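Local coordinates for hypothetical protein lpg0944 (Legionella pneumophila subsp. pneumophila str. Philadelphia 1, PDB 4RXV), which is of unknown function but carries an N-terminal RavJ-family domain of peptidase clan CA and so probably acts as a cysteine peptidase, at residues Val23-Asn28 against Asp171-Gly176; Gly129-His132 against Leu138-Ile141; Met177-Glu182 against Phe192-Ser197. All blocks are in the same frame, centred on the assembly; numbering follows the deposited sequence.

Contact 1: Val23-Asn28 against Asp171-Gly176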
ATOM      1  N   VAL A  23      10.537  -0.907  -7.146  1.00 10.16           N
ATOM      2  CA  VAL A  23      10.614  -0.931  -5.695  1.00  9.97           C
ATOM      3  C   VAL A  23      12.041  -0.460  -5.367  1.00  9.48           C
ATOM      4  O   VAL A  23      13.018  -1.219  -5.481  1.00 10.49           O
ATOM      5  CB  VAL A  23      10.320  -2.323  -5.114  1.00 10.18           C
ATOM      6  CG1 VAL A  23      10.416  -2.300  -3.624  1.00 10.38           C
ATOM      7  CG2 VAL A  23       8.938  -2.779  -5.537  1.00 12.95           C
ATOM      8  N   ALA A  24      12.169   0.810  -4.982  1.00  9.58           N
ATOM      9  CA  ALA A  24      13.480   1.465  -4.933  1.00 10.79           C
ATOM     10  C   ALA A  24      14.401   0.936  -3.840  1.00 11.62           C
ATOM     11  O   ALA A  24      15.617   1.122  -3.920  1.00 12.81           O
ATOM     12  CB  ALA A  24      13.292   2.977  -4.798  1.00 12.93           C
ATOM     13  N   ASP A  25      13.832   0.254  -2.849  1.00 10.62           N
ATOM     14  CA  ASP A  25      14.597  -0.284  -1.731  1.00 10.76           C
ATOM     15  C   ASP A  25      14.675  -1.813  -1.773  1.00 10.82           C
ATOM     16  O   ASP A  25      14.992  -2.426  -0.762  1.00 10.54           O
ATOM     17  CB  ASP A  25      14.037   0.190  -0.385  1.00 10.87           C
ATOM     18  CG  ASP A  25      12.579  -0.156  -0.190  1.00 10.34           C
ATOM     19  OD1 ASP A  25      11.941  -0.739  -1.097  1.00 10.81           O
ATOM     20  OD2 ASP A  25      12.061   0.209   0.885  1.00 11.72           O
ATOM     21  N   ILE A  26      14.405  -2.414  -2.928  1.00 10.71           N
ATOM     22  CA  ILE A  26      14.392  -3.867  -3.038  1.00 11.03           C
ATOM     23  C   ILE A  26      15.707  -4.476  -2.557  1.00 11.88           C
ATOM     24  O   ILE A  26      15.716  -5.529  -1.937  1.00 12.06           O
ATOM     25  CB  ILE A  26      14.030  -4.288  -4.486  1.00 11.25           C
ATOM     26  CG1 ILE A  26      13.851  -5.797  -4.608  1.00 12.56           C
ATOM     27  CG2 ILE A  26      15.045  -3.766  -5.495  1.00 11.85           C
ATOM     28  CD1 ILE A  26      12.975  -6.180  -5.768  1.00 13.89           C
ATOM     29  N   GLY A  27      16.825  -3.808  -2.834  1.00 10.85           N
ATOM     30  CA  GLY A  27      18.139  -4.311  -2.452  1.00 11.28           C
ATOM     31  C   GLY A  27      18.394  -4.300  -0.957  1.00 10.93           C
ATOM     32  O   GLY A  27      19.299  -4.966  -0.480  1.00 12.04           O
ATOM     33  N   ASN A  28      17.629  -3.504  -0.217  0.58 10.86           N
ATOM     34  CA  ASN A  28      17.788  -3.427   1.232  0.58 11.33           C
ATOM     35  C   ASN A  28      17.035  -4.533   1.967  0.58 10.27           C
ATOM     36  O   ASN A  28      17.266  -4.763   3.156  0.58 11.10           O
ATOM     37  CB  ASN A  28      17.280  -2.083   1.755  0.58 13.23           C
ATOM     38  CG  ASN A  28      18.169  -0.926   1.370  0.58 17.21           C
ATOM     39  OD1 ASN A  28      18.809  -0.927   0.317  0.58 15.82           O
ATOM     40  ND2 ASN A  28      18.208   0.084   2.227  0.58 23.03           N
ATOM     41  N   ASP A 171      -0.964  -4.545   1.548  1.00  6.69           N
ATOM     42  CA  ASP A 171       0.464  -4.295   1.524  1.00  6.58           C
ATOM     43  C   ASP A 171       0.970  -4.352   0.079  1.00  6.68           C
ATOM     44  O   ASP A 171       1.479  -5.392  -0.375  1.00  7.34           O
ATOM     45  CB  ASP A 171       1.178  -5.311   2.410  1.00  7.57           C
ATOM     46  CG  ASP A 171       2.650  -4.992   2.614  1.00  7.72           C
ATOM     47  OD1 ASP A 171       3.220  -4.127   1.894  1.00  8.24           O
ATOM     48  OD2 ASP A 171       3.246  -5.624   3.520  1.00  8.72           O
ATOM     49  N   PRO A 172       0.849  -3.248  -0.665  1.00  6.48           N
ATOM     50  CA  PRO A 172       1.315  -3.260  -2.051  1.00  6.85           C
ATOM     51  C   PRO A 172       2.824  -3.490  -2.192  1.00  6.71           C
ATOM     52  O   PRO A 172       3.264  -4.094  -3.169  1.00  7.60           O
ATOM     53  CB  PRO A 172       0.917  -1.882  -2.572  1.00  7.60           C
ATOM     54  CG  PRO A 172       0.763  -1.029  -1.342  1.00  7.54           C
ATOM     55  CD  PRO A 172       0.204  -1.968  -0.308  1.00  7.06           C
ATOM     56  N   TRP A 173       3.621  -3.039  -1.221  1.00  6.54           N
ATOM     57  CA  TRP A 173       5.055  -3.314  -1.255  1.00  7.14           C
ATOM     58  C   TRP A 173       5.346  -4.805  -1.282  1.00  7.14           C
ATOM     59  O   TRP A 173       6.234  -5.238  -2.022  1.00  7.78           O
ATOM     60  CB  TRP A 173       5.756  -2.617  -0.099  1.00  7.32           C
ATOM     61  CG  TRP A 173       7.249  -2.702  -0.086  1.00  7.70           C
ATOM     62  CD1 TRP A 173       8.137  -1.916  -0.778  1.00  8.15           C
ATOM     63  CD2 TRP A 173       8.040  -3.570   0.722  1.00  8.12           C
ATOM     64  NE1 TRP A 173       9.423  -2.243  -0.425  1.00  8.51           N
ATOM     65  CE2 TRP A 173       9.391  -3.257   0.490  1.00  8.49           C
ATOM     66  CE3 TRP A 173       7.733  -4.562   1.643  1.00  8.88           C
ATOM     67  CZ2 TRP A 173      10.453  -3.923   1.144  1.00  9.30           C
ATOM     68  CZ3 TRP A 173       8.782  -5.234   2.294  1.00  9.08           C
ATOM     69  CH2 TRP A 173      10.123  -4.899   2.039  1.00  9.12           C
ATOM     70  N   ALA A 174       4.586  -5.599  -0.520  1.00  7.34           N
ATOM     71  CA  ALA A 174       4.784  -7.046  -0.560  1.00  7.75           C
ATOM     72  C   ALA A 174       4.595  -7.572  -1.985  1.00  7.13           C
ATOM     73  O   ALA A 174       5.276  -8.511  -2.389  1.00  8.00           O
ATOM     74  CB  ALA A 174       3.826  -7.749   0.377  1.00  8.19           C
ATOM     75  N   VAL A 175       3.638  -7.008  -2.733  1.00  7.72           N
ATOM     76  CA  VAL A 175       3.373  -7.425  -4.111  1.00  7.54           C
ATOM     77  C   VAL A 175       4.500  -6.951  -5.044  1.00  7.36           C
ATOM     78  O   VAL A 175       4.958  -7.696  -5.912  1.00  8.43           O
ATOM     79  CB  VAL A 175       1.999  -6.922  -4.562  1.00  7.84           C
ATOM     80  CG1 VAL A 175       1.696  -7.362  -6.007  1.00  8.12           C
ATOM     81  CG2 VAL A 175       0.926  -7.478  -3.635  1.00  9.19           C
ATOM     82  N   GLY A 176       4.982  -5.731  -4.835  1.00  7.79           N
ATOM     83  CA  GLY A 176       6.182  -5.260  -5.515  1.00  8.42           C
ATOM     84  C   GLY A 176       7.385  -6.157  -5.285  1.00  8.12           C
ATOM     85  O   GLY A 176       8.217  -6.368  -6.176  1.00  9.93           O
TER

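Contact 2: Gly129-His132 against Leu138-Ile141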
ATOM      1  N   GLY A 129       2.351   1.924  11.029  1.00  8.20           N
ATOM      2  CA  GLY A 129       3.765   1.605  10.939  1.00  9.18           C
ATOM      3  C   GLY A 129       3.994   0.263  11.571  1.00  9.22           C
ATOM      4  O   GLY A 129       3.562  -0.014  12.691  1.00 10.91           O
ATOM      5  N   SER A 130       4.686  -0.592  10.837  1.00  9.36           N
ATOM      6  CA  SER A 130       4.910  -1.972  11.230  1.00  9.16           C
ATOM      7  C   SER A 130       6.381  -2.336  10.979  1.00  9.89           C
ATOM      8  O   SER A 130       7.204  -1.460  10.712  1.00  9.59           O
ATOM      9  CB  SER A 130       3.925  -2.876  10.482  1.00  9.50           C
ATOM     10  OG  SER A 130       4.048  -4.257  10.769  1.00  9.38           O
ATOM     11  N   MET A 131       6.731  -3.612  11.100  1.00 10.11           N
ATOM     12  CA  MET A 131       8.129  -4.048  10.950  1.00 10.61           C
ATOM     13  C   MET A 131       9.019  -3.236  11.884  1.00 12.02           C
ATOM     14  O   MET A 131       9.996  -2.602  11.487  1.00 12.66           O
ATOM     15  CB  MET A 131       8.582  -3.996   9.483  1.00 10.73           C
ATOM     16  CG  MET A 131       9.810  -4.839   9.225  1.00 12.95           C
ATOM     17  SD  MET A 131      10.344  -4.766   7.506  1.00 14.54           S
ATOM     18  CE  MET A 131       9.028  -5.652   6.723  1.00 16.54           C
ATOM     19  N   HIS A 132       8.656  -3.300  13.156  1.00 12.26           N
ATOM     20  CA  HIS A 132       9.359  -2.575  14.195  1.00 13.74           C
ATOM     21  C   HIS A 132      10.750  -3.101  14.388  1.00 16.27           C
ATOM     22  O   HIS A 132      10.956  -4.305  14.443  1.00 18.32           O
ATOM     23  CB  HIS A 132       8.588  -2.734  15.493  1.00 16.71           C
ATOM     24  CG  HIS A 132       9.109  -1.907  16.613  1.00 24.96           C
ATOM     25  ND1 HIS A 132       9.636  -2.472  17.750  1.00 31.25           N
ATOM     26  CD2 HIS A 132       9.179  -0.567  16.784  1.00 26.78           C
ATOM     27  CE1 HIS A 132      10.020  -1.514  18.575  1.00 33.39           C
ATOM     28  NE2 HIS A 132       9.744  -0.348  18.018  1.00 32.93           N
ATOM     29  N   LEU A 138       9.760   0.187  10.127  1.00 11.62           N
ATOM     30  CA  LEU A 138      10.333   0.260   8.786  1.00 12.36           C
ATOM     31  C   LEU A 138       9.307   0.246   7.660  1.00 11.73           C
ATOM     32  O   LEU A 138       9.620   0.641   6.546  1.00 13.26           O
ATOM     33  CB  LEU A 138      11.278  -0.917   8.538  1.00 13.17           C
ATOM     34  CG  LEU A 138      12.453  -1.043   9.481  1.00 15.90           C
ATOM     35  CD1 LEU A 138      13.320  -2.223   9.084  1.00 18.23           C
ATOM     36  CD2 LEU A 138      13.281   0.228   9.486  1.00 18.99           C
ATOM     37  N   HIS A 139       8.105  -0.249   7.924  1.00 10.30           N
ATOM     38  CA  HIS A 139       7.179  -0.629   6.856  1.00  9.85           C
ATOM     39  C   HIS A 139       5.759  -0.210   7.191  1.00  9.25           C
ATOM     40  O   HIS A 139       5.184  -0.700   8.151  1.00 10.68           O
ATOM     41  CB  HIS A 139       7.236  -2.135   6.742  1.00  9.80           C
ATOM     42  CG  HIS A 139       6.352  -2.711   5.690  1.00  8.60           C
ATOM     43  ND1 HIS A 139       6.157  -2.118   4.463  1.00  8.70           N
ATOM     44  CD2 HIS A 139       5.631  -3.853   5.676  1.00  9.14           C
ATOM     45  CE1 HIS A 139       5.338  -2.864   3.740  1.00  9.26           C
ATOM     46  NE2 HIS A 139       5.020  -3.928   4.449  1.00  8.46           N
ATOM     47  N   ASN A 140       5.173   0.657   6.382  1.00  8.78           N
ATOM     48  CA  ASN A 140       3.777   1.019   6.601  1.00  8.40           C
ATOM     49  C   ASN A 140       2.864   0.047   5.872  1.00  7.89           C
ATOM     50  O   ASN A 140       3.214  -0.496   4.815  1.00  7.67           O
ATOM     51  CB  ASN A 140       3.514   2.460   6.225  1.00  9.81           C
ATOM     52  CG  ASN A 140       4.334   3.417   7.081  1.00 11.39           C
ATOM     53  OD1 ASN A 140       4.503   3.198   8.272  1.00 13.48           O
ATOM     54  ND2 ASN A 140       4.856   4.450   6.479  1.00 11.83           N
ATOM     55  N   ILE A 141       1.714  -0.193   6.470  1.00  7.72           N
ATOM     56  CA  ILE A 141       0.715  -1.134   5.977  1.00  7.78           C
ATOM     57  C   ILE A 141      -0.646  -0.480   6.079  1.00  7.63           C
ATOM     58  O   ILE A 141      -0.917   0.259   7.023  1.00  8.04           O
ATOM     59  CB  ILE A 141       0.734  -2.448   6.838  1.00  8.06           C
ATOM     60  CG1 ILE A 141       2.091  -3.150   6.668  1.00  8.91           C
ATOM     61  CG2 ILE A 141      -0.413  -3.353   6.476  1.00  9.86           C
ATOM     62  CD1 ILE A 141       2.271  -4.341   7.611  1.00  9.60           C
TER

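Contact 3: Met177-Glu182 against Phe192-Ser197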
ATOM      1  N   MET A 177       7.456  -6.739  -4.098  1.00  8.42           N
ATOM      2  CA  MET A 177       8.511  -7.645  -3.648  1.00  8.35           C
ATOM      3  C   MET A 177       8.210  -9.106  -4.015  1.00  8.69           C
ATOM      4  O   MET A 177       8.907 -10.006  -3.540  1.00 10.69           O
ATOM      5  CB  MET A 177       8.735  -7.505  -2.147  1.00  8.48           C
ATOM      6  CG  MET A 177       9.276  -6.125  -1.745  1.00  8.57           C
ATOM      7  SD  MET A 177      10.961  -5.816  -2.330  1.00  9.43           S
ATOM      8  CE  MET A 177      11.896  -6.825  -1.188  1.00 10.13           C
ATOM      9  N   GLY A 178       7.250  -9.334  -4.904  1.00  8.29           N
ATOM     10  CA  GLY A 178       7.064 -10.633  -5.510  1.00  9.07           C
ATOM     11  C   GLY A 178       6.027 -11.530  -4.869  1.00  8.76           C
ATOM     12  O   GLY A 178       5.780 -12.604  -5.405  1.00  9.84           O
ATOM     13  N   HIS A 179       5.404 -11.113  -3.775  1.00  8.48           N
ATOM     14  CA  HIS A 179       4.391 -11.932  -3.129  1.00  8.75           C
ATOM     15  C   HIS A 179       3.061 -11.818  -3.866  1.00  9.39           C
ATOM     16  O   HIS A 179       2.739 -10.776  -4.413  1.00  9.16           O
ATOM     17  CB  HIS A 179       4.248 -11.541  -1.660  1.00  9.46           C
ATOM     18  CG  HIS A 179       5.501 -11.783  -0.883  1.00  9.97           C
ATOM     19  ND1 HIS A 179       5.751 -12.968  -0.235  1.00 11.89           N
ATOM     20  CD2 HIS A 179       6.598 -11.010  -0.691  1.00 10.63           C
ATOM     21  CE1 HIS A 179       6.940 -12.912   0.337  1.00 11.22           C
ATOM     22  NE2 HIS A 179       7.491 -11.744   0.051  1.00 11.70           N
ATOM     23  N   PRO A 180       2.280 -12.897  -3.891  1.00  9.30           N
ATOM     24  CA  PRO A 180       1.007 -12.846  -4.607  1.00  9.85           C
ATOM     25  C   PRO A 180      -0.073 -12.055  -3.866  1.00  9.18           C
ATOM     26  O   PRO A 180       0.021 -11.824  -2.655  1.00  9.21           O
ATOM     27  CB  PRO A 180       0.599 -14.319  -4.681  1.00 11.88           C
ATOM     28  CG  PRO A 180       1.241 -14.929  -3.465  1.00 12.06           C
ATOM     29  CD  PRO A 180       2.548 -14.218  -3.301  1.00 10.44           C
ATOM     30  N   PRO A 181      -1.131 -11.658  -4.583  1.00  8.54           N
ATOM     31  CA  PRO A 181      -2.227 -10.933  -3.932  1.00  9.04           C
ATOM     32  C   PRO A 181      -2.775 -11.655  -2.709  1.00  8.11           C
ATOM     33  O   PRO A 181      -3.227 -11.003  -1.757  1.00  8.15           O
ATOM     34  CB  PRO A 181      -3.274 -10.787  -5.062  1.00  9.76           C
ATOM     35  CG  PRO A 181      -2.480 -10.834  -6.322  1.00 12.07           C
ATOM     36  CD  PRO A 181      -1.346 -11.792  -6.033  1.00  9.73           C
ATOM     37  N   GLU A 182      -2.786 -12.976  -2.746  1.00  8.17           N
ATOM     38  CA  GLU A 182      -3.372 -13.754  -1.660  1.00  8.77           C
ATOM     39  C   GLU A 182      -2.557 -13.676  -0.369  1.00  8.41           C
ATOM     40  O   GLU A 182      -3.000 -14.142   0.672  1.00  9.41           O
ATOM     41  CB  GLU A 182      -3.552 -15.202  -2.081  1.00  9.64           C
ATOM     42  CG  GLU A 182      -4.542 -15.390  -3.211  1.00 10.29           C
ATOM     43  CD  GLU A 182      -3.986 -15.084  -4.591  1.00 10.81           C
ATOM     44  OE1 GLU A 182      -2.755 -14.895  -4.769  1.00 10.74           O
ATOM     45  OE2 GLU A 182      -4.805 -15.083  -5.540  1.00 12.07           O
ATOM     46  N   PHE A 192      -0.980 -13.305   5.583  1.00  9.08           N
ATOM     47  CA  PHE A 192      -0.101 -12.190   5.227  1.00  8.73           C
ATOM     48  C   PHE A 192       1.367 -12.602   5.160  1.00  8.47           C
ATOM     49  O   PHE A 192       1.876 -13.233   6.072  1.00 10.11           O
ATOM     50  CB  PHE A 192      -0.346 -11.057   6.233  1.00  8.98           C
ATOM     51  CG  PHE A 192       0.590  -9.865   6.096  1.00  8.11           C
ATOM     52  CD1 PHE A 192       0.865  -9.278   4.866  1.00  8.27           C
ATOM     53  CD2 PHE A 192       1.149  -9.304   7.224  1.00  8.41           C
ATOM     54  CE1 PHE A 192       1.719  -8.199   4.775  1.00  8.25           C
ATOM     55  CE2 PHE A 192       1.994  -8.217   7.133  1.00  8.59           C
ATOM     56  CZ  PHE A 192       2.263  -7.654   5.919  1.00  8.83           C
ATOM     57  N   ALA A 193       2.034 -12.186   4.091  1.00  8.83           N
ATOM     58  CA  ALA A 193       3.437 -12.511   3.840  1.00  9.84           C
ATOM     59  C   ALA A 193       4.347 -12.202   5.012  1.00  9.51           C
ATOM     60  O   ALA A 193       5.290 -12.937   5.236  1.00 11.35           O
ATOM     61  CB  ALA A 193       3.925 -11.737   2.638  1.00 11.52           C
ATOM     62  N   TYR A 194       4.120 -11.081   5.688  1.00  8.74           N
ATOM     63  CA  TYR A 194       5.035 -10.624   6.744  1.00  9.44           C
ATOM     64  C   TYR A 194       4.343 -10.666   8.105  1.00  9.70           C
ATOM     65  O   TYR A 194       4.515  -9.783   8.950  1.00 10.31           O
ATOM     66  CB  TYR A 194       5.583  -9.228   6.432  1.00  9.68           C
ATOM     67  CG  TYR A 194       6.151  -9.065   5.044  1.00  8.85           C
ATOM     68  CD1 TYR A 194       7.064  -9.970   4.507  1.00  8.91           C
ATOM     69  CD2 TYR A 194       5.785  -7.989   4.264  1.00  8.79           C
ATOM     70  CE1 TYR A 194       7.567  -9.823   3.218  1.00  8.89           C
ATOM     71  CE2 TYR A 194       6.298  -7.817   2.981  1.00  8.42           C
ATOM     72  CZ  TYR A 194       7.189  -8.729   2.470  1.00  8.60           C
ATOM     73  OH  TYR A 194       7.645  -8.506   1.186  1.00  8.39           O
ATOM     74  N   ASN A 195       3.566 -11.709   8.335  1.00  9.90           N
ATOM     75  CA  ASN A 195       2.745 -11.742   9.534  1.00 10.92           C
ATOM     76  C   ASN A 195       3.509 -11.891  10.841  1.00 11.03           C
ATOM     77  O   ASN A 195       2.942 -11.575  11.879  1.00 14.75           O
ATOM     78  CB  ASN A 195       1.612 -12.747   9.462  1.00 13.03           C
ATOM     79  CG  ASN A 195       2.063 -14.143   9.326  1.00 14.96           C
ATOM     80  OD1 ASN A 195       3.251 -14.474   9.321  1.00 17.41           O
ATOM     81  ND2 ASN A 195       1.086 -15.018   9.244  1.00 17.24           N
ATOM     82  N   ARG A 196       4.765 -12.330  10.852  1.00 10.01           N
ATOM     83  CA  ARG A 196       5.527 -12.358  12.095  1.00 11.24           C
ATOM     84  C   ARG A 196       6.165 -11.019  12.464  1.00 12.26           C
ATOM     85  O   ARG A 196       6.697 -10.880  13.562  1.00 15.60           O
ATOM     86  CB  ARG A 196       6.580 -13.458  12.059  1.00 12.98           C
ATOM     87  CG  ARG A 196       5.989 -14.826  11.856  1.00 14.95           C
ATOM     88  CD  ARG A 196       5.193 -15.292  13.064  1.00 20.84           C
ATOM     89  NE  ARG A 196       4.491 -16.540  12.779  1.00 22.93           N
ATOM     90  CZ  ARG A 196       3.166 -16.688  12.710  1.00 25.45           C
ATOM     91  NH1 ARG A 196       2.343 -15.668  12.936  1.00 28.37           N
ATOM     92  NH2 ARG A 196       2.655 -17.880  12.424  1.00 29.19           N
ATOM     93  N   SER A 197       6.129 -10.056  11.553  1.00 10.74           N
ATOM     94  CA  SER A 197       6.621  -8.719  11.838  1.00 10.95           C
ATOM     95  C   SER A 197       5.494  -7.699  11.891  1.00  9.59           C
ATOM     96  O   SER A 197       5.753  -6.513  12.042  1.00 10.33           O
ATOM     97  CB  SER A 197       7.630  -8.294  10.786  1.00 13.45           C
ATOM     98  OG  SER A 197       7.016  -8.142   9.534  1.00 14.57           O
TER

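Contact 1: Val23-Asn28 against Asp171-Gly176
The indole of Trp173, its CG anti to the backbone N (chi1 -174°), reaches out from helix 172-176 and is met at its N-H edge by the carboxylate of Asp25. NE1 donates to Asp25 OD1 over 3.0 Å in a nearly straight bond (167°), and OD1 lies close to the indole plane. The approach to OD1 is on its syn side, somewhat out of the carboxylate plane. Ring and carboxylate planes are 72° apart, so the acid stands steeply against the ring. A short acid suits this place because its second oxygen, OD2, accepts from the backbone N of Cys102, and the two bonds together limit rotation of the group.

Val23 meets the same indole at about a right angle. Its branching gives each methyl a separate partner: CG1 lies 3.4 Å from Trp173 NE1, while CG2 is 3.7 Å from Gly176 CA. Glycine fits at position 176 because the helix backbone itself comes up to that methyl. A type I turn from Val23 to Ile26 brings Val23 and Asp25 to the helix together.

Asp171 is the N-cap of this helix; Ala174 N approaches its OD1 at 3.1 Å from above the carboxylate plane. OD2 is hydrogen-bonded to His139, an arrangement that, with Cys102 nearby, is consistent with a clan CA catalytic triad. Trp173 packs on His139 two residues after the acid, as does the tryptophan following the active-site asparagine in papain.

Outside the pair, Pro172 and Trp173 lean on Phe105 of helix 105-114. Ile26 rests on helix 37-50, whose Ser42 also bonds Gly176 O, and Val23 closes strand 22-23 at the border of the three-stranded sheet.

Contact 2: Gly129-His132 against Leu138-Ile141
Met131 slants across His139 and Leu138, beginning with its CB, which sits 3.6 Å from His139 CB. With CG anti to the backbone N (chi1 -161°) and the next torsion extended, the chain carries SD to 4.1 Å from Leu138 CB. A bend at the last torsion (-69°) then turns the methyl back, leaving CE 4.0 Å from His139 CD2. A long, unbranched thioether suits this path: its root and methyl touch His139, and its sulfur lies between Leu138 CB and His139 CB. The side chain also touches Phe29 and Cys32.

The backbone beneath is a classic beta bulge in the antiparallel hairpin of strands 123-133 and 136-146, with Leu138 and His139 both opposite Ser130. Ser130 N donates to His139 O at 2.7 Å, and His139 N returns a bond to Ser130 O at 3.2 Å. Leu138 N donates to Met131 O instead, in a straight bond (172°) that reaches the oxygen from above its carbonyl plane.

Next along, Gly129 and Asn140 are an antiparallel non-hydrogen-bonded pair, and Asn140 bends back so that OD1 lies 3.2 Å from Gly129 CA; Asn140 ND2 binds Ser103 O. Ile141 CD1 packs 3.6 Å from Ser130 CB, while Ser130 OG bonds Leu198 O. The ring of His139 is tied through ND1 to Cys102 O.

Contact 3: Met177-Glu182 against Phe192-Ser197
His179 and Tyr194 form an offset edge-to-face pair, in which the edge of the phenol is directed at the face of the imidazole. The ring centroids lie 5.1 Å apart and the planes are turned 78° from each other. The closest atoms are Tyr194 OH and His179 CD2, at 3.3 Å. Ala193 adds a CH-pi contact: its CB stands 3.9 Å from the centroid of the His179 ring, over a face and shifted toward ND1. The same methyl also lies over the centre of a Tyr194 ring face, so a small residue fits neatly where two aromatic rings approach. Met177 comes in at about a right angle to the tyrosine, with its CB 3.6 Å from Tyr194 OH.

Behind His179 is the end of helix 172-176, closed by a Schellman motif. Gly178, with positive phi, is its C-prime residue; Gly178 N bonds Val175 O and His179 N bonds Ala174 O. The histidine is thus presented directly from the helix terminus, and placing CG anti to the carbonyl carbon (chi1 -63°) turns its ring toward Ala193 CB and Tyr194 OH.

Next outward from the ring pair, Cys32 O is hydrogen-bonded by both Tyr194 OH and His179 NE2, which ties the two rings to one backbone oxygen. In the second shell, ND1 of His179 bonds Gln183 OE1. On the facing side, successive type I turns, Phe192 to Asn195 and Tyr194 to Ser197, shape the loop, and Ala193 is linked through its backbone to Gln183.

Overall arrangement
The three contacts form a close triangle: the centre of contact 1 is about 13 Å from that of contact 2 and about 11 Å from that of contact 3, with about 13 Å between contacts 2 and 3. Along the chain, the hairpin of contact 2, part of the four-stranded antiparallel sheet, is nested within the long loop closed by contact 1, and contact 3 follows both. Helix 172-176 runs from contact 1 directly into contact 3, while Ser197 of contact 3 is backbone-bonded to Met131 of contact 2. Tyr194 also touches Asp171, so the three contacts meet around the Asp171-His139 pair, probably part of the active site of the peptidase domain.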